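Local coordinates for Ice-binding protein (Flavobacteriaceae bacterium, PDB 5UYT) that probably binds ice crystals through a right-handed beta-helix and so acts as an antifreeze protein, at residues Ala360-Val371 / Phe379-Asn387. Numbering follows the deposited sequence.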
loop_
_atom_site.group_PDB
_atom_site.type_symbol
_atom_site.label_atom_id
_atom_site.label_comp_id
_atom_site.label_asym_id
_atom_site.label_seq_id
_atom_site.Cartn_x
_atom_site.Cartn_y
_atom_site.Cartn_z
ATOM N N ALA A 360 -12.733 3.150 7.770
ATOM C CA ALA A 360 -12.051 2.707 8.983
ATOM C C ALA A 360 -12.693 1.432 9.578
ATOM O O ALA A 360 -12.027 0.695 10.281
ATOM C CB ALA A 360 -12.084 3.825 10.021
ATOM N N LYS A 361 -13.992 1.221 9.320
ATOM C CA LYS A 361 -14.710 0.034 9.752
ATOM C C LYS A 361 -14.020 -1.259 9.267
ATOM O O LYS A 361 -14.206 -2.329 9.874
ATOM C CB LYS A 361 -16.124 0.100 9.151
ATOM C CG LYS A 361 -17.003 -1.113 9.352
ATOM C CD LYS A 361 -18.399 -0.949 8.730
ATOM C CE LYS A 361 -18.475 -1.238 7.230
ATOM N NZ LYS A 361 -18.151 -2.611 6.685
ATOM N N ASN A 362 -13.275 -1.155 8.146
ATOM C CA ASN A 362 -12.685 -2.330 7.470
ATOM C C ASN A 362 -11.171 -2.426 7.644
ATOM O O ASN A 362 -10.511 -3.138 6.883
ATOM C CB ASN A 362 -13.023 -2.321 5.955
ATOM C CG ASN A 362 -14.521 -2.406 5.689
ATOM O OD1 ASN A 362 -15.278 -2.886 6.519
ATOM N ND2 ASN A 362 -14.960 -1.915 4.527
ATOM N N VAL A 363 -10.639 -1.710 8.634
ATOM C CA VAL A 363 -9.203 -1.728 8.943
ATOM C C VAL A 363 -8.978 -2.343 10.324
ATOM O O VAL A 363 -9.622 -1.911 11.325
ATOM C CB VAL A 363 -8.672 -0.286 8.947
ATOM C CG1 VAL A 363 -7.200 -0.282 9.323
ATOM C CG2 VAL A 363 -8.905 0.339 7.561
ATOM N N PHE A 364 -8.128 -3.383 10.369
ATOM C CA PHE A 364 -7.861 -4.100 11.618
ATOM C C PHE A 364 -6.380 -4.240 11.873
ATOM O O PHE A 364 -5.608 -4.543 10.949
ATOM C CB PHE A 364 -8.474 -5.502 11.559
ATOM C CG PHE A 364 -9.945 -5.468 11.289
ATOM C CD1 PHE A 364 -10.847 -5.320 12.346
ATOM C CD2 PHE A 364 -10.419 -5.448 9.970
ATOM C CE1 PHE A 364 -12.219 -5.219 12.102
ATOM C CE2 PHE A 364 -11.799 -5.351 9.723
ATOM C CZ PHE A 364 -12.680 -5.220 10.781
ATOM N N TRP A 365 -5.994 -4.072 13.133
ATOM C CA TRP A 365 -4.592 -4.178 13.504
ATOM C C TRP A 365 -4.530 -5.234 14.597
ATOM O O TRP A 365 -5.187 -5.086 15.644
ATOM C CB TRP A 365 -4.107 -2.861 14.118
ATOM C CG TRP A 365 -4.259 -1.641 13.231
ATOM C CD1 TRP A 365 -5.417 -0.937 12.982
ATOM C CD2 TRP A 365 -3.217 -0.974 12.525
ATOM N NE1 TRP A 365 -5.142 0.123 12.143
ATOM C CE2 TRP A 365 -3.799 0.120 11.847
ATOM C CE3 TRP A 365 -1.836 -1.218 12.368
ATOM C CZ2 TRP A 365 -3.051 0.986 11.033
ATOM C CZ3 TRP A 365 -1.084 -0.340 11.574
ATOM C CH2 TRP A 365 -1.697 0.764 10.929
ATOM N N LYS A 366 -3.759 -6.298 14.363
ATOM C CA LYS A 366 -3.570 -7.331 15.375
ATOM C C LYS A 366 -2.191 -7.104 15.981
ATOM O O LYS A 366 -1.197 -7.317 15.271
ATOM C CB LYS A 366 -3.628 -8.694 14.673
ATOM C CG LYS A 366 -3.644 -9.941 15.581
ATOM C CD LYS A 366 -2.261 -10.352 16.089
ATOM C CE LYS A 366 -1.205 -10.544 15.001
ATOM N NZ LYS A 366 0.154 -10.722 15.605
ATOM N N VAL A 367 -2.108 -6.680 17.249
ATOM C CA VAL A 367 -0.800 -6.323 17.824
ATOM C C VAL A 367 -0.434 -7.280 18.977
ATOM O O VAL A 367 -1.094 -7.327 20.021
ATOM C CB VAL A 367 -0.803 -4.853 18.342
ATOM C CG1 VAL A 367 0.587 -4.523 18.893
ATOM C CG2 VAL A 367 -1.230 -3.904 17.200
ATOM N N ASP A 368 0.605 -8.082 18.765
ATOM C CA ASP A 368 1.007 -9.036 19.789
ATOM C C ASP A 368 2.014 -8.366 20.722
ATOM O O ASP A 368 3.220 -8.655 20.697
ATOM C CB ASP A 368 1.595 -10.314 19.176
ATOM C CG ASP A 368 1.891 -11.367 20.210
ATOM O OD1 ASP A 368 1.310 -11.331 21.317
ATOM O OD2 ASP A 368 2.715 -12.278 19.922
ATOM N N GLY A 369 1.491 -7.443 21.527
ATOM C CA GLY A 369 2.292 -6.690 22.468
ATOM C C GLY A 369 1.606 -5.403 22.892
ATOM O O GLY A 369 0.408 -5.205 22.659
ATOM N N ALA A 370 2.378 -4.529 23.537
ATOM C CA ALA A 370 1.867 -3.211 23.981
ATOM C C ALA A 370 1.515 -2.309 22.802
ATOM O O ALA A 370 2.005 -2.502 21.668
ATOM C CB ALA A 370 2.917 -2.533 24.872
ATOM N N VAL A 371 0.630 -1.350 23.057
ATOM C CA VAL A 371 0.211 -0.368 22.020
ATOM C C VAL A 371 0.392 1.015 22.640
ATOM O O VAL A 371 -0.147 1.274 23.708
ATOM C CB VAL A 371 -1.268 -0.573 21.634
ATOM C CG1 VAL A 371 -1.765 0.537 20.683
ATOM C CG2 VAL A 371 -1.461 -1.963 20.981
ATOM N N PHE A 379 -5.390 8.006 14.450
ATOM C CA PHE A 379 -5.375 6.564 14.208
ATOM C C PHE A 379 -6.730 6.113 13.672
ATOM O O PHE A 379 -7.773 6.701 14.037
ATOM C CB PHE A 379 -4.985 5.759 15.489
ATOM C CG PHE A 379 -4.215 4.472 15.176
ATOM C CD1 PHE A 379 -2.857 4.543 14.866
ATOM C CD2 PHE A 379 -4.856 3.234 15.127
ATOM C CE1 PHE A 379 -2.120 3.400 14.513
ATOM C CE2 PHE A 379 -4.132 2.085 14.773
ATOM C CZ PHE A 379 -2.781 2.171 14.470
ATOM N N LYS A 380 -6.726 5.089 12.810
ATOM C CA LYS A 380 -7.973 4.599 12.196
ATOM C C LYS A 380 -7.968 3.080 12.195
ATOM O O LYS A 380 -6.929 2.456 11.956
ATOM C CB LYS A 380 -8.155 5.149 10.766
ATOM C CG LYS A 380 -8.309 6.685 10.798
ATOM C CD LYS A 380 -8.654 7.317 9.463
ATOM C CE LYS A 380 -8.652 8.858 9.548
ATOM N NZ LYS A 380 -7.351 9.414 10.086
ATOM N N GLY A 381 -9.133 2.514 12.461
ATOM C CA GLY A 381 -9.322 1.058 12.423
ATOM C C GLY A 381 -9.493 0.485 13.819
ATOM O O GLY A 381 -9.487 1.238 14.802
ATOM N N SER A 382 -9.636 -0.839 13.896
ATOM C CA SER A 382 -9.815 -1.506 15.189
ATOM C C SER A 382 -8.495 -2.183 15.583
ATOM O O SER A 382 -8.022 -3.086 14.883
ATOM C CB SER A 382 -10.929 -2.553 15.068
ATOM O OG SER A 382 -12.168 -1.913 14.861
ATOM N N VAL A 383 -7.908 -1.729 16.694
ATOM C CA VAL A 383 -6.631 -2.265 17.147
ATOM C C VAL A 383 -6.978 -3.277 18.219
ATOM O O VAL A 383 -7.716 -2.981 19.171
ATOM C CB VAL A 383 -5.735 -1.203 17.825
ATOM C CG1 VAL A 383 -4.422 -1.865 18.272
ATOM C CG2 VAL A 383 -5.472 -0.045 16.906
ATOM N N ILE A 384 -6.448 -4.485 18.057
ATOM C CA ILE A 384 -6.608 -5.497 19.088
ATOM C C ILE A 384 -5.241 -5.937 19.522
ATOM O O ILE A 384 -4.567 -6.695 18.809
ATOM C CB ILE A 384 -7.370 -6.710 18.591
ATOM C CG1 ILE A 384 -8.682 -6.281 17.934
ATOM C CG2 ILE A 384 -7.609 -7.664 19.770
ATOM C CD1 ILE A 384 -9.572 -7.450 17.587
ATOM N N GLY A 385 -4.854 -5.442 20.691
ATOM C CA GLY A 385 -3.578 -5.740 21.298
ATOM C C GLY A 385 -3.715 -6.981 22.158
ATOM O O GLY A 385 -4.831 -7.446 22.454
ATOM N N ASN A 386 -2.561 -7.517 22.548
ATOM C CA ASN A 386 -2.494 -8.784 23.267
ATOM C C ASN A 386 -1.334 -8.737 24.242
ATOM O O ASN A 386 -0.186 -8.510 23.823
ATOM C CB ASN A 386 -2.259 -9.933 22.280
ATOM C CG ASN A 386 -2.214 -11.298 22.952
ATOM O OD1 ASN A 386 -1.251 -12.060 22.760
ATOM N ND2 ASN A 386 -3.263 -11.643 23.693
ATOM N N ASN A 387 -1.626 -8.964 25.517
ATOM C CA ASN A 387 -0.630 -8.991 26.577
ATOM C C ASN A 387 0.341 -7.815 26.544
ATOM O O ASN A 387 1.526 -7.975 26.257
ATOM C CB ASN A 387 0.104 -10.338 26.560
ATOM C CG ASN A 387 -0.837 -11.490 26.808
ATOM O OD1 ASN A 387 -1.837 -11.336 27.514
ATOM N ND2 ASN A 387 -0.555 -12.632 26.209
HETATM O O HOH W 1 -12.668 -0.047 13.006
#
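Strands 363-367 and 382-385 are parallel neighbours on successive turns of the right-handed beta-helix, and W365 lies against F379 on the inner side of the coil. Backbone bonds zip the rungs together. W365 N donates to S382 O, and W365 O accepts from I384 N at 2.8 Å, nearly straight at 174°. S382 N to V363 O and V367 N to I384 O extend the ladder.

The chain turns a corner at G381, so F379 comes from another face of the solenoid. F379 CE2 and CZ lie over one face of the W365 indole, CZ 3.5 Å above its plane. The rings meet obliquely, with their planes 44° apart. CG of W365 stands anti to the carbonyl carbon (chi1 -58°), which brings NE1 to the corner. There W365 NE1 donates to K380 O at 2.9 Å, in the carbonyl plane. Losing the indole to an alanine is likely to leave K380 O without this donor and to open a gap beside F379. The backbone angles of G381 by themselves call for glycine.

Further along the same side, V383 CG1 meets V367 CG2 at 3.9 Å and V371 CG2 at 4.0 Å. On the other face, S382 CB touches F364 CD1, and helix 270-288 packs on I384 through L279. S382 OG bonds to R401 and to a water that donates to A360 O at 2.9 Å.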